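Local coordinates for protein Aac(6')-ib (Escherichia coli, PDB 2BUE) that probably transfers the acetyl group of acetyl-CoA to the 6'-amino group of aminoglycoside antibiotics, which confers resistance to them, at residues A[115-120]-A[165-170]; A[142-147]-A[193-198]; A[150-155]-A[170-175]. The protein carries 2 engineered substitutions. All blocks are in the same frame, centred on the assembly; numbering follows the deposited sequence. Where two conformers were deposited one is given.

Overall arrangement
All three contacts draw on the mixed sheet and flanking helices of a GNAT acetyltransferase. The centres of contacts 1 and 3 lie about 7 Å apart; the two share Ala170, and their strands 114-121 and 151-154 run side by side and parallel. Contact 2 is more peripheral, about 15 Å from contact 1 and 12 Å from contact 3 between centres. Along the chain the first segments come in the order 115-120, 142-147, 150-155, followed by 165-170, 170-175 and 193-198. Contact 1 holds residues of the coenzyme A pocket, and Asp118 and Asp155 bring contacts 1 and 3 to ribostamycin, whereas contact 2 packs helix 192-197, near a calcium ion, against the end of helix 131-144.

Contact 1: residues A[115-120]-A[165-170]; sequences RGIDQL and RCYEKA. With COA (coenzyme A), chain B.
Gln119 and Tyr167 meet beside the coenzyme A site of the GNAT fold, where strand 114-121 faces helix 161-169 and the two backbones are too far apart to touch, with 10.4 Å between Ile117 CA and Tyr167 CA. Side chains bridge this distance. The phenol of Tyr167 and the amide of Gln119 approach from opposite directions, their planes 78° apart, and Tyr167 OH donates to Gln119 OE1 over 2.6 Å. The bond reaches the oxygen steeply from the side, at a C=O...donor angle of 101°. A bend in the glutamine chain (chi2 -67°) carries its amide to the hydroxyl. Alongside, Ile117 CD1 touches the ring at Tyr167 CE1 (3.8 Å), an apolar contact next to the polar one. Water 2 donates to Tyr167 OH (2.9 Å) and accepts from Gln119 N (3.0 Å), so the hydroxyl is tied to the strand by side chain and solvent together. Asp118, on the same strand, turns away and binds N3 of ribostamycin through OD1.

The cofactor spans both segments. Gln119 O accepts from N4P of coenzyme A at 3.0 Å, the pantetheine amide continuing the strand's bonding as in other GNAT enzymes, while S1P lies at the edge of the Tyr167 ring. At the helix, Lys169 NZ grips phosphate oxygen O8A (2.7 Å) and Arg165 NE points almost straight at O7A of the same phosphate. Two cationic groups on one 3'-phosphate would favour its ionised form, and the bond from N4P to the strand carbonyl is consistent with holding the thiol arm near the tyrosine edge.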
loop_
_atom_site.group_PDB
_atom_site.type_symbol
_atom_site.label_atom_id
_atom_site.label_comp_id
_atom_site.label_asym_id
_atom_site.label_seq_id
_atom_site.Cartn_x
_atom_site.Cartn_y
_atom_site.Cartn_z
ATOM N N ARG A 115 10.172 1.388 -4.621
ATOM C CA ARG A 115 9.307 0.736 -3.627
ATOM C C ARG A 115 7.864 0.930 -4.055
ATOM O O ARG A 115 7.525 2.011 -4.531
ATOM C CB ARG A 115 9.452 1.361 -2.242
ATOM C CG ARG A 115 10.866 1.314 -1.696
ATOM C CD ARG A 115 11.186 -0.087 -1.133
ATOM N NE ARG A 115 12.597 -0.144 -0.736
ATOM C CZ ARG A 115 13.594 -0.410 -1.577
ATOM N NH1 ARG A 115 13.356 -0.647 -2.871
ATOM N NH2 ARG A 115 14.842 -0.427 -1.132
ATOM N N GLY A 116 7.040 -0.107 -3.907
ATOM C CA GLY A 116 5.616 0.080 -4.166
ATOM C C GLY A 116 4.849 0.010 -2.862
ATOM O O GLY A 116 5.362 -0.489 -1.852
ATOM N N ILE A 117 3.618 0.490 -2.888
ATOM C CA ILE A 117 2.757 0.450 -1.709
ATOM C C ILE A 117 1.347 -0.033 -2.066
ATOM O O ILE A 117 0.879 0.143 -3.215
ATOM C CB ILE A 117 2.678 1.822 -1.015
ATOM C CG1 ILE A 117 2.151 2.902 -1.987
ATOM C CG2 ILE A 117 4.080 2.234 -0.484
ATOM C CD1 ILE A 117 1.795 4.254 -1.290
ATOM N N ASP A 118 0.690 -0.595 -1.057
ATOM C CA ASP A 118 -0.748 -0.960 -1.134
ATOM C C ASP A 118 -1.303 -0.674 0.246
ATOM O O ASP A 118 -0.577 -0.768 1.240
ATOM C CB ASP A 118 -0.922 -2.447 -1.434
ATOM C CG ASP A 118 -0.217 -2.883 -2.706
ATOM O OD1 ASP A 118 -0.726 -2.584 -3.802
ATOM O OD2 ASP A 118 0.838 -3.526 -2.582
ATOM N N GLN A 119 -2.572 -0.296 0.333
ATOM C CA GLN A 119 -3.138 -0.012 1.648
ATOM C C GLN A 119 -4.660 -0.033 1.641
ATOM O O GLN A 119 -5.302 -0.013 0.580
ATOM C CB GLN A 119 -2.615 1.327 2.219
ATOM C CG GLN A 119 -3.248 2.565 1.653
ATOM C CD GLN A 119 -2.929 2.788 0.217
ATOM O OE1 GLN A 119 -1.773 2.659 -0.212
ATOM N NE2 GLN A 119 -3.952 3.171 -0.553
ATOM N N LEU A 120 -5.200 -0.146 2.842
ATOM C CA LEU A 120 -6.649 -0.179 3.032
ATOM C C LEU A 120 -6.987 0.459 4.384
ATOM O O LEU A 120 -6.205 0.384 5.340
ATOM C CB LEU A 120 -7.173 -1.622 2.963
ATOM C CG LEU A 120 -6.670 -2.590 4.053
ATOM C CD1 LEU A 120 -7.606 -2.576 5.274
ATOM C CD2 LEU A 120 -6.513 -4.009 3.505
ATOM N N ARG A 165 -7.632 8.812 -7.054
ATOM C CA ARG A 165 -7.691 10.183 -6.562
ATOM C C ARG A 165 -6.936 10.364 -5.243
ATOM O O ARG A 165 -6.210 11.342 -5.079
ATOM C CB ARG A 165 -9.139 10.663 -6.426
ATOM C CG ARG A 165 -9.244 12.100 -5.925
ATOM C CD ARG A 165 -8.937 13.129 -7.023
ATOM N NE ARG A 165 -8.582 14.437 -6.462
ATOM C CZ ARG A 165 -7.438 15.077 -6.711
ATOM N NH1 ARG A 165 -6.538 14.549 -7.532
ATOM N NH2 ARG A 165 -7.198 16.262 -6.154
ATOM N N CYS A 166 -7.095 9.419 -4.319
ATOM C CA CYS A 166 -6.354 9.475 -3.048
ATOM C C CYS A 166 -4.841 9.552 -3.338
ATOM O O CYS A 166 -4.132 10.407 -2.790
ATOM C CB CYS A 166 -6.681 8.247 -2.209
ATOM S SG CYS A 166 -5.631 8.035 -0.758
ATOM N N TYR A 167 -4.365 8.673 -4.224
ATOM C CA TYR A 167 -2.942 8.651 -4.554
ATOM C C TYR A 167 -2.464 9.972 -5.167
ATOM O O TYR A 167 -1.389 10.471 -4.829
ATOM C CB TYR A 167 -2.599 7.473 -5.469
ATOM C CG TYR A 167 -2.561 6.132 -4.758
ATOM C CD1 TYR A 167 -1.719 5.951 -3.632
ATOM C CD2 TYR A 167 -3.265 5.022 -5.265
ATOM C CE1 TYR A 167 -1.619 4.704 -2.974
ATOM C CE2 TYR A 167 -3.196 3.770 -4.599
ATOM C CZ TYR A 167 -2.358 3.631 -3.448
ATOM O OH TYR A 167 -2.218 2.436 -2.736
ATOM N N GLU A 168 -3.277 10.533 -6.062
ATOM C CA GLU A 168 -2.979 11.858 -6.639
ATOM C C GLU A 168 -2.879 12.931 -5.557
ATOM O O GLU A 168 -1.942 13.732 -5.569
ATOM C CB GLU A 168 -4.044 12.235 -7.676
ATOM C CG GLU A 168 -3.930 11.428 -8.960
ATOM C CD GLU A 168 -4.896 11.923 -10.020
ATOM O OE1 GLU A 168 -5.981 12.424 -9.629
ATOM O OE2 GLU A 168 -4.569 11.803 -11.224
ATOM N N LYS A 169 -3.832 12.936 -4.626
ATOM C CA LYS A 169 -3.824 13.901 -3.514
ATOM C C LYS A 169 -2.563 13.749 -2.650
ATOM O O LYS A 169 -2.037 14.729 -2.104
ATOM C CB LYS A 169 -5.076 13.752 -2.657
ATOM C CG LYS A 169 -6.336 14.201 -3.377
ATOM C CD LYS A 169 -7.416 14.589 -2.407
ATOM C CE LYS A 169 -7.941 13.401 -1.694
ATOM N NZ LYS A 169 -8.717 13.791 -0.476
ATOM N N ALA A 170 -2.063 12.520 -2.560
ATOM C CA ALA A 170 -0.822 12.248 -1.823
ATOM C C ALA A 170 0.477 12.438 -2.630
ATOM O O ALA A 170 1.567 12.080 -2.137
ATOM C CB ALA A 170 -0.869 10.839 -1.229
HETATM N N1A COA B . -15.071 7.663 -7.187
HETATM C C2A COA B . -14.179 8.581 -7.556
HETATM N N3A COA B . -13.638 9.408 -6.673
HETATM C C4A COA B . -13.995 9.328 -5.379
HETATM C C5A COA B . -14.920 8.389 -4.958
HETATM C C6A COA B . -15.467 7.535 -5.903
HETATM N N6A COA B . -16.362 6.616 -5.524
HETATM N N7A COA B . -15.090 8.525 -3.644
HETATM C C8A COA B . -14.302 9.520 -3.243
HETATM N N9A COA B . -13.645 10.009 -4.301
HETATM C C1B COA B . -12.664 11.087 -4.285
HETATM C C2B COA B . -12.938 11.888 -3.029
HETATM O O2B COA B . -13.813 12.969 -3.368
HETATM C C3B COA B . -11.534 12.340 -2.640
HETATM O O3B COA B . -11.113 13.387 -3.520
HETATM P P3B COA B . -11.367 14.924 -3.154
HETATM O O7A COA B . -10.511 15.735 -4.264
HETATM O O8A COA B . -10.662 15.185 -1.733
HETATM O O9A COA B . -12.817 15.266 -3.167
HETATM C C4B COA B . -10.688 11.101 -2.975
HETATM O O4B COA B . -11.402 10.393 -4.025
HETATM C C5B COA B . -10.299 10.117 -1.869
HETATM O O5B COA B . -9.410 10.701 -0.907
HETATM P P1A COA B . -9.534 10.206 0.641
HETATM O O1A COA B . -8.257 10.517 1.382
HETATM O O2A COA B . -10.812 10.614 1.276
HETATM O O3A COA B . -9.581 8.632 0.397
HETATM P P2A COA B . -9.943 7.550 1.562
HETATM O O4A COA B . -9.697 8.161 2.883
HETATM O O5A COA B . -11.245 6.880 1.271
HETATM O O6A COA B . -8.764 6.476 1.272
HETATM C CBP COA B . -8.526 4.305 0.203
HETATM C CCP COA B . -8.615 5.828 -0.021
HETATM C CDP COA B . -8.413 3.627 -1.183
HETATM C CEP COA B . -7.265 4.004 1.054
HETATM C CAP COA B . -9.815 3.815 0.948
HETATM O OAP COA B . -10.997 4.350 0.316
HETATM C C9P COA B . -9.894 2.278 1.072
HETATM O O9P COA B . -9.151 1.685 1.857
HETATM N N8P COA B . -10.811 1.670 0.285
HETATM C C7P COA B . -11.023 0.205 0.276
HETATM C C6P COA B . -9.715 -0.550 -0.078
HETATM C C5P COA B . -8.973 0.009 -1.316
HETATM O O5P COA B . -9.583 0.425 -2.305
HETATM N N4P COA B . -7.632 -0.008 -1.241
HETATM C C3P COA B . -6.804 0.528 -2.343
HETATM C C2P COA B . -6.495 -0.507 -3.423
HETATM S S1P COA B . -5.328 0.143 -4.703
HETATM O O HOH W 1 -2.080 -0.094 -5.149
HETATM O O HOH W 2 -3.665 -0.027 -2.395
#

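Contact 2: residues A[142-147]-A[193-198]; sequences LLFNDP and QAFERT. With CA (calcium ion), chain E.
Phe195 rests against Phe144, and the pair can be traced outward along the Phe195 side chain. Its CB lies 3.5 Å from CE2 of Phe144. At the next atom the approach tightens: Phe195 CG is 3.4 Å from Phe144 CD2, the closest pair between the segments. Beyond it, CD1 and CD2 of Phe195 are each 3.7 Å from that same Phe144 CD2, so one atom sits over the face of the Phe195 ring, displaced toward its CG rim, and contact fades toward CZ. With its CG trans to the backbone N (chi1 179°), the Phe195 ring is carried toward Phe144, and the two side chains run past each other in opposite directions. The ring centroids are 4.9 Å apart and the planes inclined by 41°, an oblique aromatic pair. Arg199 also forms a cation-pi interaction with Phe195.

Two residues further on, at the end of helix 192-197, Arg197 O binds the calcium ion at 2.4 Å; the carbonyl oxygens of Ser200 and Ala202 and water 3 also bind it. The opposite face of the Phe144 ring is turned to Ile152. The aromatic pair thus lies between the last turn of helix 131-144 and helix 192-197, with strand 151-154 against Phe144, while Phe144 O accepts a hydrogen bond from Arg192 at the start of the C-terminal helix.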
loop_
_atom_site.group_PDB
_atom_site.type_symbol
_atom_site.label_atom_id
_atom_site.label_comp_id
_atom_site.label_asym_id
_atom_site.label_seq_id
_atom_site.Cartn_x
_atom_site.Cartn_y
_atom_site.Cartn_z
ATOM N N LEU A 142 7.835 7.848 5.237
ATOM C CA LEU A 142 8.594 6.757 5.829
ATOM C C LEU A 142 9.587 6.181 4.812
ATOM O O LEU A 142 10.796 6.053 5.089
ATOM C CB LEU A 142 7.613 5.683 6.330
ATOM C CG LEU A 142 8.145 4.464 7.088
ATOM C CD1 LEU A 142 6.991 3.831 7.865
ATOM C CD2 LEU A 142 8.743 3.462 6.128
ATOM N N LEU A 143 9.074 5.832 3.636
ATOM C CA LEU A 143 9.896 5.233 2.608
ATOM C C LEU A 143 11.056 6.135 2.160
ATOM O O LEU A 143 12.176 5.652 2.001
ATOM C CB LEU A 143 9.033 4.756 1.424
ATOM C CG LEU A 143 8.113 3.575 1.773
ATOM C CD1 LEU A 143 7.076 3.332 0.639
ATOM C CD2 LEU A 143 8.907 2.291 2.042
ATOM N N PHE A 144 10.797 7.429 1.950
ATOM C CA PHE A 144 11.884 8.325 1.545
ATOM C C PHE A 144 12.896 8.573 2.687
ATOM O O PHE A 144 13.991 9.061 2.453
ATOM C CB PHE A 144 11.344 9.627 0.959
ATOM C CG PHE A 144 10.791 9.473 -0.446
ATOM C CD1 PHE A 144 11.530 8.794 -1.431
ATOM C CD2 PHE A 144 9.570 10.065 -0.802
ATOM C CE1 PHE A 144 11.046 8.682 -2.757
ATOM C CE2 PHE A 144 9.059 9.946 -2.118
ATOM C CZ PHE A 144 9.789 9.263 -3.082
ATOM N N ASN A 145 12.527 8.220 3.907
ATOM C CA ASN A 145 13.514 8.288 5.006
ATOM C C ASN A 145 14.502 7.125 4.975
ATOM O O ASN A 145 15.460 7.053 5.773
ATOM C CB ASN A 145 12.798 8.392 6.357
ATOM C CG ASN A 145 12.388 9.816 6.670
ATOM O OD1 ASN A 145 13.010 10.765 6.164
ATOM N ND2 ASN A 145 11.343 9.987 7.510
ATOM N N ASP A 146 14.288 6.212 4.033
ATOM C CA ASP A 146 15.348 5.297 3.647
ATOM C C ASP A 146 16.087 5.916 2.463
ATOM O O ASP A 146 15.516 6.000 1.355
ATOM C CB ASP A 146 14.754 3.925 3.262
ATOM C CG ASP A 146 15.820 2.930 2.807
ATOM O OD1 ASP A 146 17.002 3.300 2.682
ATOM O OD2 ASP A 146 15.465 1.762 2.558
ATOM N N PRO A 147 17.353 6.369 2.668
ATOM C CA PRO A 147 18.038 7.087 1.562
ATOM C C PRO A 147 18.272 6.260 0.293
ATOM O O PRO A 147 18.538 6.841 -0.780
ATOM C CB PRO A 147 19.376 7.542 2.189
ATOM C CG PRO A 147 19.552 6.633 3.351
ATOM C CD PRO A 147 18.205 6.279 3.875
ATOM N N GLN A 193 12.776 13.334 -6.095
ATOM C CA GLN A 193 12.920 14.757 -6.481
ATOM C C GLN A 193 11.600 15.514 -6.320
ATOM O O GLN A 193 11.575 16.642 -5.804
ATOM C CB GLN A 193 13.457 14.901 -7.905
ATOM C CG GLN A 193 13.811 16.374 -8.270
ATOM C CD GLN A 193 14.436 16.538 -9.663
ATOM O OE1 GLN A 193 13.865 16.107 -10.681
ATOM N NE2 GLN A 193 15.608 17.190 -9.714
ATOM N N ALA A 194 10.495 14.879 -6.729
ATOM C CA ALA A 194 9.168 15.480 -6.547
ATOM C C ALA A 194 8.834 15.713 -5.087
ATOM O O ALA A 194 8.317 16.778 -4.725
ATOM C CB ALA A 194 8.071 14.607 -7.224
ATOM N N PHE A 195 9.132 14.717 -4.248
ATOM C CA PHE A 195 8.879 14.785 -2.811
ATOM C C PHE A 195 9.665 15.956 -2.194
ATOM O O PHE A 195 9.124 16.720 -1.386
ATOM C CB PHE A 195 9.271 13.446 -2.159
ATOM C CG PHE A 195 9.073 13.413 -0.685
ATOM C CD1 PHE A 195 7.811 13.196 -0.141
ATOM C CD2 PHE A 195 10.171 13.606 0.182
ATOM C CE1 PHE A 195 7.626 13.151 1.254
ATOM C CE2 PHE A 195 10.003 13.566 1.563
ATOM C CZ PHE A 195 8.733 13.347 2.112
ATOM N N GLU A 196 10.935 16.073 -2.576
ATOM C CA GLU A 196 11.805 17.177 -2.116
ATOM C C GLU A 196 11.220 18.534 -2.503
ATOM O O GLU A 196 11.065 19.418 -1.654
ATOM C CB GLU A 196 13.206 17.038 -2.715
ATOM C CG GLU A 196 14.019 15.856 -2.150
ATOM C CD GLU A 196 15.258 15.557 -2.964
ATOM O OE1 GLU A 196 15.486 16.206 -4.012
ATOM O OE2 GLU A 196 16.009 14.646 -2.584
ATOM N N ARG A 197 10.862 18.671 -3.782
ATOM C CA ARG A 197 10.333 19.941 -4.311
ATOM C C ARG A 197 9.061 20.365 -3.612
ATOM O O ARG A 197 8.837 21.570 -3.392
ATOM C CB ARG A 197 10.111 19.847 -5.816
ATOM C CG ARG A 197 11.384 19.843 -6.633
ATOM C CD ARG A 197 11.063 19.850 -8.136
ATOM N NE ARG A 197 11.089 18.524 -8.777
ATOM C CZ ARG A 197 10.013 17.837 -9.178
ATOM N NH1 ARG A 197 8.786 18.312 -8.990
ATOM N NH2 ARG A 197 10.162 16.655 -9.761
ATOM N N THR A 198 8.237 19.396 -3.221
ATOM C CA THR A 198 6.937 19.706 -2.629
ATOM C C THR A 198 6.935 19.834 -1.114
ATOM O O THR A 198 5.876 20.068 -0.520
ATOM C CB THR A 198 5.829 18.733 -3.089
ATOM O OG1 THR A 198 6.184 17.395 -2.718
ATOM C CG2 THR A 198 5.643 18.825 -4.618
HETATM CA CA CA E . 9.625 23.794 -3.332
HETATM O O HOH W 3 7.635 24.204 -4.448
#

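Contact 3: residues A[150-155]-A[170-175]; sequences TKIQTD and AGFERQ. With RIO (ribostamycin), chain C.
Phe172 closes the Schellman motif that ends helix 161-169, and its ring packs against Ile152 and Thr154 on strand 151-154 of the GNAT sheet. The motif is identified by two bonds, Phe172 N to Tyr167 O and Gly171 N to Glu168 O, and by the positive phi of Gly171 (104°), the C-prime residue. The chain then turns into strand 173-180.

From this turn the phenylalanine ring reaches strand 151-154, which is separated from strand 173-180 in the sheet by strand 183-191. Phe172 CE1 is 3.5 Å from the backbone oxygen Ile152 O, an oblique approach. Thr154 contributes its methyl: CG2 stands over one face of the ring, offset toward the rim and 4.1 Å from Phe172 CD1. That placement follows from the threonine torsion, which sets OG1 trans to its backbone N (chi1 -167°), where it bonds to Ile117 O on strand 114-121, and leaves CG2 for the ring. In one of two deposited conformers of Ile152, its CG2 also lies at the ring edge near CZ. Tyr167 meets Phe172 edge-to-face, and Val136 and Val140 of helix 131-144 add to the apolar surroundings.

Where strand 151-154 ends, the chain enters the aminoglycoside pocket. Asp155 OD1 accepts from N2 of ribostamycin at 2.8 Å, with a weak second bond to OD2 at 3.1 Å. On the far segment, Gln175 folds back to donate NE2 to Glu173 O at 3.0 Å, its N-H arriving from above the carbonyl plane, 69° out of it.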
loop_
_atom_site.group_PDB
_atom_site.type_symbol
_atom_site.label_atom_id
_atom_site.label_comp_id
_atom_site.label_asym_id
_atom_site.label_seq_id
_atom_site.Cartn_x
_atom_site.Cartn_y
_atom_site.Cartn_z
ATOM N N THR A 150 14.364 5.483 -4.236
ATOM C CA THR A 150 14.479 6.479 -5.320
ATOM C C THR A 150 13.128 6.993 -5.822
ATOM O O THR A 150 13.002 8.131 -6.294
ATOM C CB THR A 150 15.191 5.856 -6.523
ATOM O OG1 THR A 150 14.553 4.611 -6.869
ATOM C CG2 THR A 150 16.684 5.608 -6.176
ATOM N N LYS A 151 12.123 6.135 -5.695
ATOM C CA LYS A 151 10.815 6.410 -6.300
ATOM C C LYS A 151 9.806 5.470 -5.666
ATOM O O LYS A 151 10.165 4.332 -5.347
ATOM C CB LYS A 151 10.896 6.089 -7.806
ATOM C CG LYS A 151 9.588 6.355 -8.558
ATOM C CD LYS A 151 9.838 6.274 -10.065
ATOM C CE LYS A 151 10.002 4.840 -10.539
ATOM N NZ LYS A 151 10.439 4.761 -12.006
ATOM N N ILE A 152 8.591 5.964 -5.428
ATOM C CA ILE A 152 7.535 5.079 -4.939
ATOM C C ILE A 152 6.532 4.900 -6.057
ATOM O O ILE A 152 6.276 5.831 -6.818
ATOM C CB ILE A 152 6.879 5.608 -3.661
ATOM C CG1 ILE A 152 7.966 5.936 -2.618
ATOM C CG2 ILE A 152 5.879 4.591 -3.097
ATOM C CD1 ILE A 152 7.463 6.765 -1.469
ATOM N N GLN A 153 6.021 3.672 -6.173
ATOM C CA GLN A 153 4.997 3.360 -7.186
ATOM C C GLN A 153 3.757 2.817 -6.515
ATOM O O GLN A 153 3.800 2.309 -5.369
ATOM C CB GLN A 153 5.507 2.342 -8.215
ATOM C CG GLN A 153 5.730 0.949 -7.580
ATOM C CD GLN A 153 6.211 -0.093 -8.579
ATOM O OE1 GLN A 153 7.045 0.185 -9.455
ATOM N NE2 GLN A 153 5.721 -1.315 -8.419
ATOM N N THR A 154 2.636 2.901 -7.222
ATOM C CA THR A 154 1.448 2.145 -6.812
ATOM C C THR A 154 0.667 1.784 -8.085
ATOM O O THR A 154 0.937 2.359 -9.136
ATOM C CB THR A 154 0.585 2.897 -5.793
ATOM O OG1 THR A 154 -0.380 1.991 -5.205
ATOM C CG2 THR A 154 -0.091 4.098 -6.430
ATOM N N ASP A 155 -0.264 0.845 -7.962
ATOM C CA ASP A 155 -0.863 0.214 -9.143
ATOM C C ASP A 155 -2.360 -0.094 -8.944
ATOM O O ASP A 155 -2.774 -1.255 -9.081
ATOM C CB ASP A 155 -0.071 -1.038 -9.545
ATOM C CG ASP A 155 -0.202 -2.189 -8.522
ATOM O OD1 ASP A 155 -0.431 -1.898 -7.322
ATOM O OD2 ASP A 155 -0.125 -3.364 -8.944
ATOM N N ALA A 170 -2.063 12.520 -2.560
ATOM C CA ALA A 170 -0.822 12.248 -1.823
ATOM C C ALA A 170 0.477 12.438 -2.630
ATOM O O ALA A 170 1.567 12.080 -2.137
ATOM C CB ALA A 170 -0.869 10.839 -1.229
ATOM N N GLY A 171 0.377 12.939 -3.864
ATOM C CA GLY A 171 1.554 13.348 -4.654
ATOM C C GLY A 171 1.972 12.389 -5.764
ATOM O O GLY A 171 3.013 12.575 -6.391
ATOM N N PHE A 172 1.180 11.339 -5.998
ATOM C CA PHE A 172 1.486 10.406 -7.070
ATOM C C PHE A 172 0.963 10.949 -8.399
ATOM O O PHE A 172 -0.013 11.705 -8.426
ATOM C CB PHE A 172 0.858 9.032 -6.793
ATOM C CG PHE A 172 1.582 8.249 -5.732
ATOM C CD1 PHE A 172 2.534 7.288 -6.104
ATOM C CD2 PHE A 172 1.313 8.475 -4.374
ATOM C CE1 PHE A 172 3.238 6.566 -5.135
ATOM C CE2 PHE A 172 1.997 7.758 -3.406
ATOM C CZ PHE A 172 2.959 6.801 -3.786
ATOM N N GLU A 173 1.639 10.578 -9.480
ATOM C CA GLU A 173 1.194 10.968 -10.827
ATOM C C GLU A 173 0.935 9.745 -11.680
ATOM O O GLU A 173 1.758 8.833 -11.735
ATOM C CB GLU A 173 2.215 11.897 -11.481
ATOM C CG GLU A 173 2.268 13.238 -10.721
ATOM C CD GLU A 173 3.271 14.252 -11.258
ATOM O OE1 GLU A 173 3.977 13.992 -12.271
ATOM O OE2 GLU A 173 3.357 15.335 -10.632
ATOM N N ARG A 174 -0.226 9.736 -12.345
ATOM C CA ARG A 174 -0.564 8.655 -13.279
ATOM C C ARG A 174 0.402 8.636 -14.475
ATOM O O ARG A 174 0.637 9.664 -15.110
ATOM C CB ARG A 174 -2.022 8.782 -13.763
ATOM C CG ARG A 174 -3.052 8.448 -12.708
ATOM C CD ARG A 174 -4.477 8.493 -13.276
ATOM N NE ARG A 174 -5.213 9.662 -12.801
ATOM C CZ ARG A 174 -6.519 9.869 -13.004
ATOM N NH1 ARG A 174 -7.242 9.016 -13.718
ATOM N NH2 ARG A 174 -7.108 10.928 -12.483
ATOM N N GLN A 175 0.969 7.469 -14.751
ATOM C CA GLN A 175 1.873 7.291 -15.876
ATOM C C GLN A 175 1.212 6.637 -17.079
ATOM O O GLN A 175 1.398 7.078 -18.214
ATOM C CB GLN A 175 3.089 6.454 -15.445
ATOM C CG GLN A 175 3.870 7.080 -14.302
ATOM C CD GLN A 175 4.304 8.491 -14.634
ATOM O OE1 GLN A 175 5.001 8.719 -15.631
ATOM N NE2 GLN A 175 3.893 9.448 -13.817
HETATM O O1 RIO C . -1.415 -8.548 -0.281
HETATM C C1 RIO C . -0.284 -9.299 0.185
HETATM C C2 RIO C . 0.033 -10.388 -0.848
HETATM O O2 RIO C . -0.335 -9.984 -2.183
HETATM C C3 RIO C . 0.795 -9.375 -2.828
HETATM O O3 RIO C . 0.617 -7.947 -2.925
HETATM C C4 RIO C . 0.752 -7.423 -4.305
HETATM C C5 RIO C . 2.233 -7.108 -4.663
HETATM O O4 RIO C . 3.014 -8.290 -4.626
HETATM C C6 RIO C . 2.414 -6.413 -6.024
HETATM N N1 RIO C . 3.841 -6.004 -6.170
HETATM C C7 RIO C . 1.512 -5.152 -6.108
HETATM C C8 RIO C . 0.037 -5.531 -5.857
HETATM N N2 RIO C . -0.801 -4.310 -6.026
HETATM C C9 RIO C . -0.142 -6.154 -4.429
HETATM O O5 RIO C . -1.531 -6.593 -4.379
HETATM C C10 RIO C . -2.166 -6.346 -3.124
HETATM O O6 RIO C . -2.692 -5.042 -3.071
HETATM C C11 RIO C . -3.839 -4.772 -3.953
HETATM C C12 RIO C . -4.331 -3.350 -3.591
HETATM N N3 RIO C . -3.448 -2.333 -4.183
HETATM C C13 RIO C . -4.973 -5.821 -3.741
HETATM O O7 RIO C . -5.983 -5.593 -4.753
HETATM C C14 RIO C . -4.400 -7.254 -3.863
HETATM O O8 RIO C . -5.423 -8.278 -3.702
HETATM C C15 RIO C . -3.231 -7.458 -2.887
HETATM N N4 RIO C . -2.623 -8.782 -3.017
HETATM C C16 RIO C . 2.033 -9.793 -1.992
HETATM O O9 RIO C . 2.866 -10.555 -2.851
HETATM C C17 RIO C . 1.487 -10.788 -0.953
HETATM O O10 RIO C . 1.540 -12.116 -1.544
#